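Local coordinates for protein sortase (Actinomyces oris, PDB 5UTT) that probably acts as a sortase transpeptidase that cuts sorting signals and joins surface proteins to the cell wall, represented here by its extracellular sortase domain, at residues P18-V23 with E27-L32; G80-Y85 with F89-L94; I101-A106 with Y110-T115; A129-P132 with Q138-D141. All blocks are in the same frame, centred on the assembly; numbering follows the deposited sequence.

Contact 1: residues P18-V23 with E27-L32; sequences PVMEQV and ETIGML
V23 lies obliquely across the side chain of E27. Its CB comes 3.3 Å from E27 OE1, and its CG2 rests 3.9 Å from E27 CB. The E27 chain runs extended beyond CG and carries its carboxylate back past the valine. OE1 is held there by a hydrogen bond from the backbone N of G24, the next residue in the loop. The same V23 methyl also meets I29: CG2 lies 4.1 Å from I29 CG1. The V23 chi1 of -62° sets CG2 between the backbone N and the carbonyl carbon, facing strand 28-33. M20 reaches the same isoleucine from further back in the loop. Bends at chi2 and chi3 bring its terminal methyl over, so that CE lies 3.6 Å from I29 O and 4.3 Å from I29 CG2. I29 and G30 together stand opposite the single residue I47, a classic beta bulge on the first strand of the sortase fold. M20 also touches L70, T105 and Y110, so the loop packs against more than one part of the barrel. No hydrogen bond joins residues 18-23 to 27-32. The pairing therefore rests on van der Waals contact, some of it carbon against oxygen, and the E27 carboxylate is held by G24 N.

Contact 2: residues G80-Y85 with F89-L94; sequences GHRRTY and FRRIDL
R82 has CG trans to its backbone N (chi1 -168°) and then turns sharply at chi2 (78°). This swings the guanidinium over to residues 90-93. NE gives a nearly straight hydrogen bond to R90 O, 2.9 Å long at 168°. The oxygen lies in the guanidinium plane, while the donor sits above the carbonyl plane of R90. NH1 adds a weak bond to the same oxygen. The methyl CG2 of I92 covers one guanidinium face, 4.0 Å from R82 CZ. Water 1 donates to D93 OD2 at 2.8 Å and takes a weak bond from R82 NH1. D93 is itself gripped side-on by R91, with NE 2.9 Å from OD1 and NH2 3.0 Å from OD2. E156 forms salt bridges with both R90 and R91. Nearer the start of the loop the backbone closes directly: F89 N to H81 O is 2.9 Å. G80 CA lies over the F89 ring, 3.9 Å from its centroid, as a CH-pi contact. The other R82 terminal nitrogen, NH2, bonds C149 O and H150 ND1. C149 ends a TLTTC sequence, the sortase signature, and H81 follows strand 74-79 as the active-site histidine does in relatives. R82 thus ties the type I turn F89-I92 to the strand end bearing C149, consistent with the sortase active-site region.

Contact 3: residues I101-A106 with Y110-T115; sequences IIVSTA and YVFKVT
V103 N donates a hydrogen bond to Y110 O at 2.8 Å, and I102 CA adds a minor CA-H...O contact to the same oxygen at 3.3 Å. This belongs to the antiparallel beta hairpin of strands 100-104 and 108-120, part of the sortase beta barrel. V103 pairs with Y110 and I101 with F112 as hydrogen-bonded pairs, and I102 with V111 is the non-hydrogen-bonded pair between them. Y110 N returns an equal bond to V103 O, and both lie in the carbonyl plane. In the I101-F112 pair the donors are tilted, by 31° at F112 O. I102 and V111 stand side by side on one face, with CG1 of I102 4.0 Å from CG2 of V111. I101, V103, Y110 and F112 share the other face, where I144 packs against all but Y110. I101 slants over V114, its CD1 3.8 Å from V114 CG2. F112 CG lies beside its backbone N (chi1 -56°), which brings the ring edge to I101 O, with CD1 3.5 Å from that oxygen. Y110 sends its hydroxyl to P18 O in the N-terminal loop. At the turn end, T105 CG2 meets the edge of the Y110 ring, 3.7 Å from CE1.

Contact 4: residues A129-P132 with Q138-D141; sequences APVP and QPTD
Q138 meets V131 through its backbone, with Q138 O 3.7 Å from V131 CG2. Its side chain sets off away from residues 129-132. Next comes P139, which carries most of the contact. V131 CG2 presses on P139 CA at 3.5 Å, tighter than usual for two carbons, and lies 3.9 Å from P139 CB. With V131 CG1 trans to the backbone N (chi1 -177°), CG2 falls beside that N and opposite the carbonyl carbon, against the proline. Farther round the P139 ring, CG is 3.9 Å from P130 CB. P139 also touches V73. Both segments belong to the long connection between strands 108-120 and 142-150, the sixth and seventh strands of the sortase barrel, and the contact lies on the protein surface. The chain passes through T140 to D141. Here water 2 lies between the segments, 2.8 Å from P130 O and 3.1 Å from D141 O, and cannot donate to all the acceptors around it at once. D141 is also tied to the barrel where strand 142-150 begins: its backbone bonds G74, and OD2 makes a salt bridge with K168 NZ.

Overall arrangement
From the N terminus the four contacts follow one another in series; none nests in or crosses another. Contact 1 closes the loop leading into strand 28-33. Contact 2 closes the first part of the connection from strand 74-79 to strand 100-104, and contact 3 is the hairpin that follows. Contact 4 closes the loop before strand 142-150. Contacts 1 and 3 share a sheet: M31 O meets S104 N at 2.8 Å, a probable hydrogen bond. L32 CD2 also packs on F89 CE1 at 3.5 Å, joining contacts 1 and 2. Contact 4 stands apart, with its nearest atoms about 7 Å from contact 3 and its centre about 25 Å from that of contact 2.

Contact 1: residues P18-V23 with E27-L32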
loop_
_atom_site.group_PDB
_atom_site.type_symbol
_atom_site.label_atom_id
_atom_site.label_comp_id
_atom_site.label_asym_id
_atom_site.label_seq_id
_atom_site.Cartn_x
_atom_site.Cartn_y
_atom_site.Cartn_z
ATOM N N PRO A 18 14.547 2.309 -7.555
ATOM C CA PRO A 18 14.647 1.032 -8.235
ATOM C C PRO A 18 13.261 0.418 -8.426
ATOM O O PRO A 18 12.393 0.570 -7.559
ATOM C CB PRO A 18 15.513 0.183 -7.295
ATOM C CG PRO A 18 16.085 1.115 -6.302
ATOM C CD PRO A 18 15.171 2.293 -6.226
ATOM N N VAL A 19 13.053 -0.262 -9.553
ATOM C CA VAL A 19 11.773 -0.872 -9.843
ATOM C C VAL A 19 11.840 -2.321 -9.406
ATOM O O VAL A 19 12.819 -3.005 -9.675
ATOM C CB VAL A 19 11.400 -0.777 -11.325
ATOM C CG1 VAL A 19 10.063 -1.463 -11.582
ATOM C CG2 VAL A 19 11.304 0.691 -11.749
ATOM N N MET A 20 10.820 -2.780 -8.705
ATOM C CA MET A 20 10.766 -4.205 -8.356
ATOM C C MET A 20 10.380 -5.031 -9.585
ATOM O O MET A 20 9.504 -4.646 -10.352
ATOM C CB MET A 20 9.756 -4.439 -7.238
ATOM C CG MET A 20 10.077 -3.770 -5.917
ATOM S SD MET A 20 11.590 -4.339 -5.154
ATOM C CE MET A 20 11.041 -5.878 -4.418
ATOM N N GLU A 21 11.011 -6.192 -9.736
ATOM C CA GLU A 21 10.646 -7.165 -10.769
ATOM C C GLU A 21 9.380 -7.894 -10.332
ATOM O O GLU A 21 9.220 -8.169 -9.157
ATOM C CB GLU A 21 11.769 -8.192 -10.940
ATOM C CG GLU A 21 13.069 -7.561 -11.431
ATOM C CD GLU A 21 14.139 -8.563 -11.816
ATOM O OE1 GLU A 21 14.076 -9.744 -11.369
ATOM O OE2 GLU A 21 15.055 -8.151 -12.577
ATOM N N GLN A 22 8.489 -8.176 -11.274
ATOM C CA GLN A 22 7.292 -8.974 -10.998
ATOM C C GLN A 22 7.665 -10.347 -10.465
ATOM O O GLN A 22 8.599 -10.984 -10.946
ATOM C CB GLN A 22 6.447 -9.108 -12.267
ATOM C CG GLN A 22 5.168 -9.923 -12.140
ATOM C CD GLN A 22 4.279 -9.732 -13.355
ATOM O OE1 GLN A 22 4.740 -9.250 -14.388
ATOM N NE2 GLN A 22 2.994 -10.038 -13.221
ATOM N N VAL A 23 6.922 -10.803 -9.475
ATOM C CA VAL A 23 7.138 -12.122 -8.859
ATOM C C VAL A 23 5.890 -12.986 -9.080
ATOM O O VAL A 23 4.819 -12.480 -9.472
ATOM C CB VAL A 23 7.453 -12.023 -7.331
ATOM C CG1 VAL A 23 8.726 -11.248 -7.077
ATOM C CG2 VAL A 23 6.275 -11.434 -6.539
ATOM N N GLU A 27 4.082 -14.920 -3.776
ATOM C CA GLU A 27 5.449 -14.659 -3.328
ATOM C C GLU A 27 5.482 -13.270 -2.690
ATOM O O GLU A 27 4.675 -12.398 -3.032
ATOM C CB GLU A 27 6.416 -14.717 -4.490
ATOM C CG GLU A 27 6.311 -16.051 -5.213
ATOM C CD GLU A 27 7.313 -16.239 -6.329
ATOM O OE1 GLU A 27 7.683 -15.263 -7.031
ATOM O OE2 GLU A 27 7.740 -17.399 -6.507
ATOM N N THR A 28 6.399 -13.074 -1.752
ATOM C CA THR A 28 6.425 -11.825 -0.961
ATOM C C THR A 28 7.208 -10.746 -1.719
ATOM O O THR A 28 8.273 -11.029 -2.306
ATOM C CB THR A 28 7.007 -12.060 0.424
ATOM O OG1 THR A 28 6.221 -13.078 1.094
ATOM C CG2 THR A 28 7.011 -10.799 1.282
ATOM N N ILE A 29 6.650 -9.554 -1.704
ATOM C CA ILE A 29 7.254 -8.361 -2.372
ATOM C C ILE A 29 7.965 -7.510 -1.319
ATOM O O ILE A 29 9.011 -6.881 -1.584
ATOM C CB ILE A 29 6.159 -7.519 -3.040
ATOM C CG1 ILE A 29 5.344 -8.353 -4.034
ATOM C CG2 ILE A 29 6.795 -6.288 -3.714
ATOM C CD1 ILE A 29 4.227 -7.607 -4.740
ATOM N N GLY A 30 7.402 -7.427 -0.114
ATOM C CA GLY A 30 7.965 -6.513 0.882
ATOM C C GLY A 30 7.086 -6.475 2.107
ATOM O O GLY A 30 6.260 -7.387 2.298
ATOM N N MET A 31 7.295 -5.449 2.937
ATOM C CA MET A 31 6.422 -5.184 4.102
ATOM C C MET A 31 5.834 -3.798 4.064
ATOM O O MET A 31 6.487 -2.828 3.537
ATOM C CB MET A 31 7.158 -5.392 5.425
ATOM C CG MET A 31 7.230 -6.832 5.876
ATOM S SD MET A 31 8.284 -6.930 7.338
ATOM C CE MET A 31 7.674 -8.484 7.984
ATOM N N LEU A 32 4.581 -3.697 4.492
ATOM C CA LEU A 32 3.930 -2.415 4.587
ATOM C C LEU A 32 4.092 -1.852 5.985
ATOM O O LEU A 32 3.739 -2.498 6.963
ATOM C CB LEU A 32 2.442 -2.524 4.273
ATOM C CG LEU A 32 1.590 -1.259 4.244
ATOM C CD1 LEU A 32 2.008 -0.317 3.108
ATOM C CD2 LEU A 32 0.117 -1.638 4.151
#

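Contact 2: residues G80-Y85 with F89-L94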
loop_
_atom_site.group_PDB
_atom_site.type_symbol
_atom_site.label_atom_id
_atom_site.label_comp_id
_atom_site.label_asym_id
_atom_site.label_seq_id
_atom_site.Cartn_x
_atom_site.Cartn_y
_atom_site.Cartn_z
ATOM N N GLY A 80 -6.234 -5.233 1.252
ATOM C CA GLY A 80 -6.131 -5.813 2.568
ATOM C C GLY A 80 -7.452 -6.010 3.248
ATOM O O GLY A 80 -8.418 -5.287 3.033
ATOM N N HIS A 81 -7.540 -7.082 4.035
ATOM C CA HIS A 81 -8.696 -7.252 4.841
ATOM C C HIS A 81 -8.820 -6.143 5.887
ATOM O O HIS A 81 -7.847 -5.678 6.438
ATOM C CB HIS A 81 -8.606 -8.587 5.574
ATOM C CG HIS A 81 -9.021 -9.769 4.769
ATOM N ND1 HIS A 81 -9.589 -9.686 3.518
ATOM C CD2 HIS A 81 -9.016 -11.087 5.091
ATOM C CE1 HIS A 81 -9.870 -10.900 3.077
ATOM N NE2 HIS A 81 -9.560 -11.766 4.024
ATOM N N ARG A 82 -10.054 -5.782 6.211
ATOM C CA ARG A 82 -10.335 -4.782 7.214
ATOM C C ARG A 82 -10.295 -5.303 8.639
ATOM O O ARG A 82 -10.063 -4.507 9.568
ATOM C CB ARG A 82 -11.721 -4.193 6.970
ATOM C CG ARG A 82 -12.058 -2.930 7.751
ATOM C CD ARG A 82 -11.386 -1.723 7.078
ATOM N NE ARG A 82 -11.558 -0.504 7.869
ATOM C CZ ARG A 82 -12.531 0.385 7.700
ATOM N NH1 ARG A 82 -12.602 1.452 8.494
ATOM N NH2 ARG A 82 -13.441 0.209 6.756
ATOM N N ARG A 83 -10.498 -6.607 8.822
ATOM C CA ARG A 83 -10.729 -7.186 10.159
ATOM C C ARG A 83 -9.773 -8.305 10.619
ATOM O O ARG A 83 -9.994 -8.917 11.675
ATOM C CB ARG A 83 -12.181 -7.669 10.240
ATOM C CG ARG A 83 -13.173 -6.593 9.771
ATOM C CD ARG A 83 -14.426 -6.498 10.625
ATOM N NE ARG A 83 -15.478 -7.391 10.148
ATOM C CZ ARG A 83 -16.368 -8.009 10.924
ATOM N NH1 ARG A 83 -16.342 -7.866 12.245
ATOM N NH2 ARG A 83 -17.292 -8.791 10.375
ATOM N N THR A 84 -8.698 -8.543 9.889
ATOM C CA THR A 84 -7.711 -9.585 10.258
ATOM C C THR A 84 -6.859 -9.250 11.486
ATOM O O THR A 84 -6.639 -8.091 11.814
ATOM C CB THR A 84 -6.750 -9.897 9.105
ATOM O OG1 THR A 84 -6.373 -8.678 8.444
ATOM C CG2 THR A 84 -7.387 -10.812 8.106
ATOM N N TYR A 85 -6.405 -10.293 12.179
ATOM C CA TYR A 85 -5.641 -10.129 13.420
ATOM C C TYR A 85 -4.162 -9.856 13.138
ATOM O O TYR A 85 -3.576 -10.386 12.190
ATOM C CB TYR A 85 -5.820 -11.375 14.318
ATOM C CG TYR A 85 -5.041 -11.328 15.622
ATOM C CD1 TYR A 85 -5.571 -10.712 16.766
ATOM C CD2 TYR A 85 -3.766 -11.899 15.714
ATOM C CE1 TYR A 85 -4.851 -10.664 17.953
ATOM C CE2 TYR A 85 -3.044 -11.850 16.891
ATOM C CZ TYR A 85 -3.586 -11.232 18.007
ATOM O OH TYR A 85 -2.863 -11.189 19.177
ATOM N N PHE A 89 -6.033 -3.648 7.426
ATOM C CA PHE A 89 -6.265 -2.214 7.037
ATOM C C PHE A 89 -7.395 -1.629 7.922
ATOM O O PHE A 89 -8.198 -0.758 7.527
ATOM C CB PHE A 89 -6.611 -2.104 5.534
ATOM C CG PHE A 89 -5.459 -2.353 4.574
ATOM C CD1 PHE A 89 -4.200 -2.728 5.018
ATOM C CD2 PHE A 89 -5.649 -2.200 3.210
ATOM C CE1 PHE A 89 -3.156 -2.903 4.131
ATOM C CE2 PHE A 89 -4.601 -2.391 2.326
ATOM C CZ PHE A 89 -3.375 -2.771 2.777
ATOM N N ARG A 90 -7.542 -2.172 9.138
ATOM C CA ARG A 90 -8.635 -1.773 10.000
ATOM C C ARG A 90 -8.790 -0.267 10.107
ATOM O O ARG A 90 -9.925 0.248 10.095
ATOM C CB ARG A 90 -8.391 -2.319 11.399
ATOM C CG ARG A 90 -9.522 -2.042 12.365
ATOM C CD ARG A 90 -9.106 -2.532 13.734
ATOM N NE ARG A 90 -10.213 -2.549 14.648
ATOM C CZ ARG A 90 -10.105 -2.831 15.943
ATOM N NH1 ARG A 90 -8.913 -3.111 16.471
ATOM N NH2 ARG A 90 -11.187 -2.826 16.709
ATOM N N ARG A 91 -7.668 0.422 10.261
ATOM C CA ARG A 91 -7.691 1.825 10.615
ATOM C C ARG A 91 -7.236 2.617 9.427
ATOM O O ARG A 91 -6.595 3.624 9.578
ATOM C CB ARG A 91 -6.918 2.124 11.906
ATOM C CG ARG A 91 -7.638 1.649 13.165
ATOM C CD ARG A 91 -8.665 2.679 13.620
ATOM N NE ARG A 91 -9.885 2.750 12.790
ATOM C CZ ARG A 91 -10.923 1.932 12.898
ATOM N NH1 ARG A 91 -10.942 0.926 13.798
ATOM N NH2 ARG A 91 -11.971 2.115 12.105
ATOM N N ILE A 92 -7.637 2.158 8.240
ATOM C CA ILE A 92 -7.397 2.915 7.001
ATOM C C ILE A 92 -7.943 4.337 7.099
ATOM O O ILE A 92 -7.443 5.254 6.408
ATOM C CB ILE A 92 -7.968 2.149 5.796
ATOM C CG1 ILE A 92 -7.381 2.698 4.479
ATOM C CG2 ILE A 92 -9.480 2.146 5.800
ATOM C CD1 ILE A 92 -7.586 1.799 3.285
ATOM N N ASP A 93 -8.961 4.507 7.927
ATOM C CA ASP A 93 -9.675 5.793 8.090
ATOM C C ASP A 93 -8.861 6.849 8.835
ATOM O O ASP A 93 -9.285 7.997 8.882
ATOM C CB ASP A 93 -11.034 5.604 8.773
ATOM C CG ASP A 93 -10.925 4.899 10.116
ATOM O OD1 ASP A 93 -9.820 4.551 10.538
ATOM O OD2 ASP A 93 -11.967 4.736 10.751
ATOM N N LEU A 94 -7.691 6.501 9.365
ATOM C CA LEU A 94 -6.856 7.445 10.097
ATOM C C LEU A 94 -5.967 8.190 9.139
ATOM O O LEU A 94 -5.328 9.115 9.542
ATOM C CB LEU A 94 -5.962 6.758 11.119
ATOM C CG LEU A 94 -6.660 5.954 12.247
ATOM C CD1 LEU A 94 -5.554 5.354 13.097
ATOM C CD2 LEU A 94 -7.587 6.810 13.074
HETATM O O HOH W 1 -14.256 3.415 9.823
#

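Contact 3: residues I101-A106 with Y110-T115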
loop_
_atom_site.group_PDB
_atom_site.type_symbol
_atom_site.label_atom_id
_atom_site.label_comp_id
_atom_site.label_asym_id
_atom_site.label_seq_id
_atom_site.Cartn_x
_atom_site.Cartn_y
_atom_site.Cartn_z
ATOM N N ILE A 101 2.992 6.441 3.817
ATOM C CA ILE A 101 2.786 4.993 3.581
ATOM C C ILE A 101 4.128 4.444 3.097
ATOM O O ILE A 101 4.694 4.910 2.080
ATOM C CB ILE A 101 1.667 4.741 2.568
ATOM C CG1 ILE A 101 0.324 5.258 3.119
ATOM C CG2 ILE A 101 1.551 3.276 2.180
ATOM C CD1 ILE A 101 -0.820 5.046 2.172
ATOM N N ILE A 102 4.675 3.486 3.816
ATOM C CA ILE A 102 6.083 3.095 3.610
ATOM C C ILE A 102 6.108 1.641 3.239
ATOM O O ILE A 102 5.490 0.794 3.971
ATOM C CB ILE A 102 6.961 3.377 4.845
ATOM C CG1 ILE A 102 6.897 4.874 5.205
ATOM C CG2 ILE A 102 8.397 2.868 4.623
ATOM C CD1 ILE A 102 7.624 5.246 6.468
ATOM N N VAL A 103 6.802 1.322 2.124
ATOM C CA VAL A 103 7.047 -0.059 1.792
ATOM C C VAL A 103 8.514 -0.415 1.960
ATOM O O VAL A 103 9.398 0.249 1.432
ATOM C CB VAL A 103 6.508 -0.481 0.404
ATOM C CG1 VAL A 103 6.688 -1.982 0.214
ATOM C CG2 VAL A 103 5.071 -0.021 0.258
ATOM N N SER A 104 8.784 -1.460 2.699
ATOM C CA SER A 104 10.168 -1.935 2.793
ATOM C C SER A 104 10.355 -3.174 1.905
ATOM O O SER A 104 9.614 -4.156 2.011
ATOM C CB SER A 104 10.582 -2.183 4.236
ATOM O OG SER A 104 9.929 -3.288 4.815
ATOM N N THR A 105 11.403 -3.148 1.090
ATOM C CA THR A 105 11.837 -4.336 0.345
ATOM C C THR A 105 13.225 -4.715 0.827
ATOM O O THR A 105 13.806 -4.018 1.677
ATOM C CB THR A 105 11.831 -4.062 -1.166
ATOM O OG1 THR A 105 12.832 -3.094 -1.508
ATOM C CG2 THR A 105 10.444 -3.608 -1.610
ATOM N N ALA A 106 13.773 -5.802 0.304
ATOM C CA ALA A 106 15.071 -6.263 0.732
ATOM C C ALA A 106 16.182 -5.206 0.574
ATOM O O ALA A 106 17.133 -5.148 1.361
ATOM C CB ALA A 106 15.444 -7.528 0.005
ATOM N N TYR A 110 10.616 2.478 0.180
ATOM C CA TYR A 110 9.816 3.365 -0.654
ATOM C C TYR A 110 8.848 4.147 0.212
ATOM O O TYR A 110 8.014 3.549 0.920
ATOM C CB TYR A 110 9.019 2.582 -1.668
ATOM C CG TYR A 110 9.823 1.767 -2.645
ATOM C CD1 TYR A 110 10.206 0.463 -2.355
ATOM C CD2 TYR A 110 10.135 2.258 -3.909
ATOM C CE1 TYR A 110 10.892 -0.296 -3.254
ATOM C CE2 TYR A 110 10.842 1.495 -4.804
ATOM C CZ TYR A 110 11.207 0.218 -4.492
ATOM O OH TYR A 110 11.909 -0.535 -5.379
ATOM N N VAL A 111 8.953 5.475 0.144
ATOM C CA VAL A 111 8.085 6.315 0.955
ATOM C C VAL A 111 7.136 7.142 0.069
ATOM O O VAL A 111 7.560 7.970 -0.797
ATOM C CB VAL A 111 8.855 7.242 1.937
ATOM C CG1 VAL A 111 7.871 8.135 2.679
ATOM C CG2 VAL A 111 9.764 6.497 2.916
ATOM N N PHE A 112 5.844 6.924 0.326
ATOM C CA PHE A 112 4.727 7.581 -0.338
ATOM C C PHE A 112 4.012 8.498 0.651
ATOM O O PHE A 112 3.965 8.240 1.876
ATOM C CB PHE A 112 3.737 6.551 -0.925
ATOM C CG PHE A 112 4.345 5.575 -1.865
ATOM C CD1 PHE A 112 5.056 4.449 -1.400
ATOM C CD2 PHE A 112 4.158 5.698 -3.227
ATOM C CE1 PHE A 112 5.592 3.535 -2.300
ATOM C CE2 PHE A 112 4.711 4.807 -4.128
ATOM C CZ PHE A 112 5.438 3.713 -3.677
ATOM N N LYS A 113 3.390 9.574 0.121
ATOM C CA LYS A 113 2.604 10.474 0.950
ATOM C C LYS A 113 1.160 10.556 0.467
ATOM O O LYS A 113 0.919 10.719 -0.739
ATOM C CB LYS A 113 3.232 11.869 0.924
ATOM C CG LYS A 113 4.622 11.897 1.524
ATOM C CD LYS A 113 4.592 11.824 3.029
ATOM C CE LYS A 113 5.767 12.594 3.653
ATOM N NZ LYS A 113 5.701 14.104 3.529
ATOM N N VAL A 114 0.214 10.359 1.407
ATOM C CA VAL A 114 -1.206 10.324 1.084
ATOM C C VAL A 114 -1.669 11.629 0.386
ATOM O O VAL A 114 -1.335 12.731 0.830
ATOM C CB VAL A 114 -2.080 10.030 2.315
ATOM C CG1 VAL A 114 -3.545 10.242 2.001
ATOM C CG2 VAL A 114 -1.854 8.605 2.771
ATOM N N THR A 115 -2.374 11.456 -0.738
ATOM C CA THR A 115 -2.917 12.569 -1.528
ATOM C C THR A 115 -4.410 12.713 -1.257
ATOM O O THR A 115 -5.002 13.783 -1.458
ATOM C CB THR A 115 -2.660 12.381 -3.036
ATOM O OG1 THR A 115 -3.233 11.135 -3.470
ATOM C CG2 THR A 115 -1.185 12.447 -3.323
#

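Contact 4: residues A129-P132 with Q138-D141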
loop_
_atom_site.group_PDB
_atom_site.type_symbol
_atom_site.label_atom_id
_atom_site.label_comp_id
_atom_site.label_asym_id
_atom_site.label_seq_id
_atom_site.Cartn_x
_atom_site.Cartn_y
_atom_site.Cartn_z
ATOM N N ALA A 129 -6.462 2.435 -11.535
ATOM C CA ALA A 129 -5.839 2.654 -12.831
ATOM C C ALA A 129 -4.422 3.197 -12.626
ATOM O O ALA A 129 -4.092 3.738 -11.569
ATOM C CB ALA A 129 -6.676 3.615 -13.651
ATOM N N PRO A 130 -3.587 3.128 -13.676
ATOM C CA PRO A 130 -2.219 3.641 -13.615
ATOM C C PRO A 130 -2.163 5.065 -13.131
ATOM O O PRO A 130 -1.330 5.372 -12.301
ATOM C CB PRO A 130 -1.754 3.535 -15.057
ATOM C CG PRO A 130 -2.488 2.355 -15.582
ATOM C CD PRO A 130 -3.836 2.344 -14.891
ATOM N N VAL A 131 -3.057 5.913 -13.650
ATOM C CA VAL A 131 -3.325 7.214 -13.082
ATOM C C VAL A 131 -4.627 7.112 -12.266
ATOM O O VAL A 131 -5.679 6.879 -12.837
ATOM C CB VAL A 131 -3.460 8.313 -14.146
ATOM C CG1 VAL A 131 -3.678 9.664 -13.474
ATOM C CG2 VAL A 131 -2.223 8.321 -15.004
ATOM N N PRO A 132 -4.532 7.261 -10.932
ATOM C CA PRO A 132 -5.696 7.110 -10.051
ATOM C C PRO A 132 -6.895 7.915 -10.507
ATOM O O PRO A 132 -6.757 9.120 -10.781
ATOM C CB PRO A 132 -5.177 7.629 -8.710
ATOM C CG PRO A 132 -3.752 7.270 -8.715
ATOM C CD PRO A 132 -3.301 7.437 -10.148
ATOM N N GLN A 138 -2.285 8.249 -19.487
ATOM C CA GLN A 138 -0.963 7.600 -19.356
ATOM C C GLN A 138 -0.216 8.189 -18.142
ATOM O O GLN A 138 -0.246 9.414 -17.917
ATOM C CB GLN A 138 -0.131 7.758 -20.639
ATOM C CG GLN A 138 -0.554 6.868 -21.808
ATOM C CD GLN A 138 -0.075 5.431 -21.670
ATOM O OE1 GLN A 138 1.034 5.159 -21.168
ATOM N NE2 GLN A 138 -0.914 4.490 -22.112
ATOM N N PRO A 139 0.435 7.325 -17.334
ATOM C CA PRO A 139 1.030 7.789 -16.063
ATOM C C PRO A 139 2.352 8.514 -16.167
ATOM O O PRO A 139 3.171 8.167 -17.032
ATOM C CB PRO A 139 1.255 6.490 -15.287
ATOM C CG PRO A 139 1.400 5.431 -16.342
ATOM C CD PRO A 139 0.544 5.860 -17.503
ATOM N N THR A 140 2.551 9.495 -15.278
ATOM C CA THR A 140 3.860 10.130 -15.059
ATOM C C THR A 140 4.465 9.913 -13.675
ATOM O O THR A 140 5.690 9.820 -13.551
ATOM C CB THR A 140 3.771 11.639 -15.297
ATOM O OG1 THR A 140 3.320 11.840 -16.634
ATOM C CG2 THR A 140 5.102 12.273 -15.087
ATOM N N ASP A 141 3.598 9.810 -12.654
ATOM C CA ASP A 141 4.025 9.698 -11.270
ATOM C C ASP A 141 3.904 8.257 -10.774
ATOM O O ASP A 141 3.396 7.403 -11.471
ATOM C CB ASP A 141 3.171 10.613 -10.398
ATOM C CG ASP A 141 3.451 12.082 -10.652
ATOM O OD1 ASP A 141 4.632 12.427 -10.872
ATOM O OD2 ASP A 141 2.496 12.889 -10.603
HETATM O O HOH W 2 0.316 7.599 -11.791
#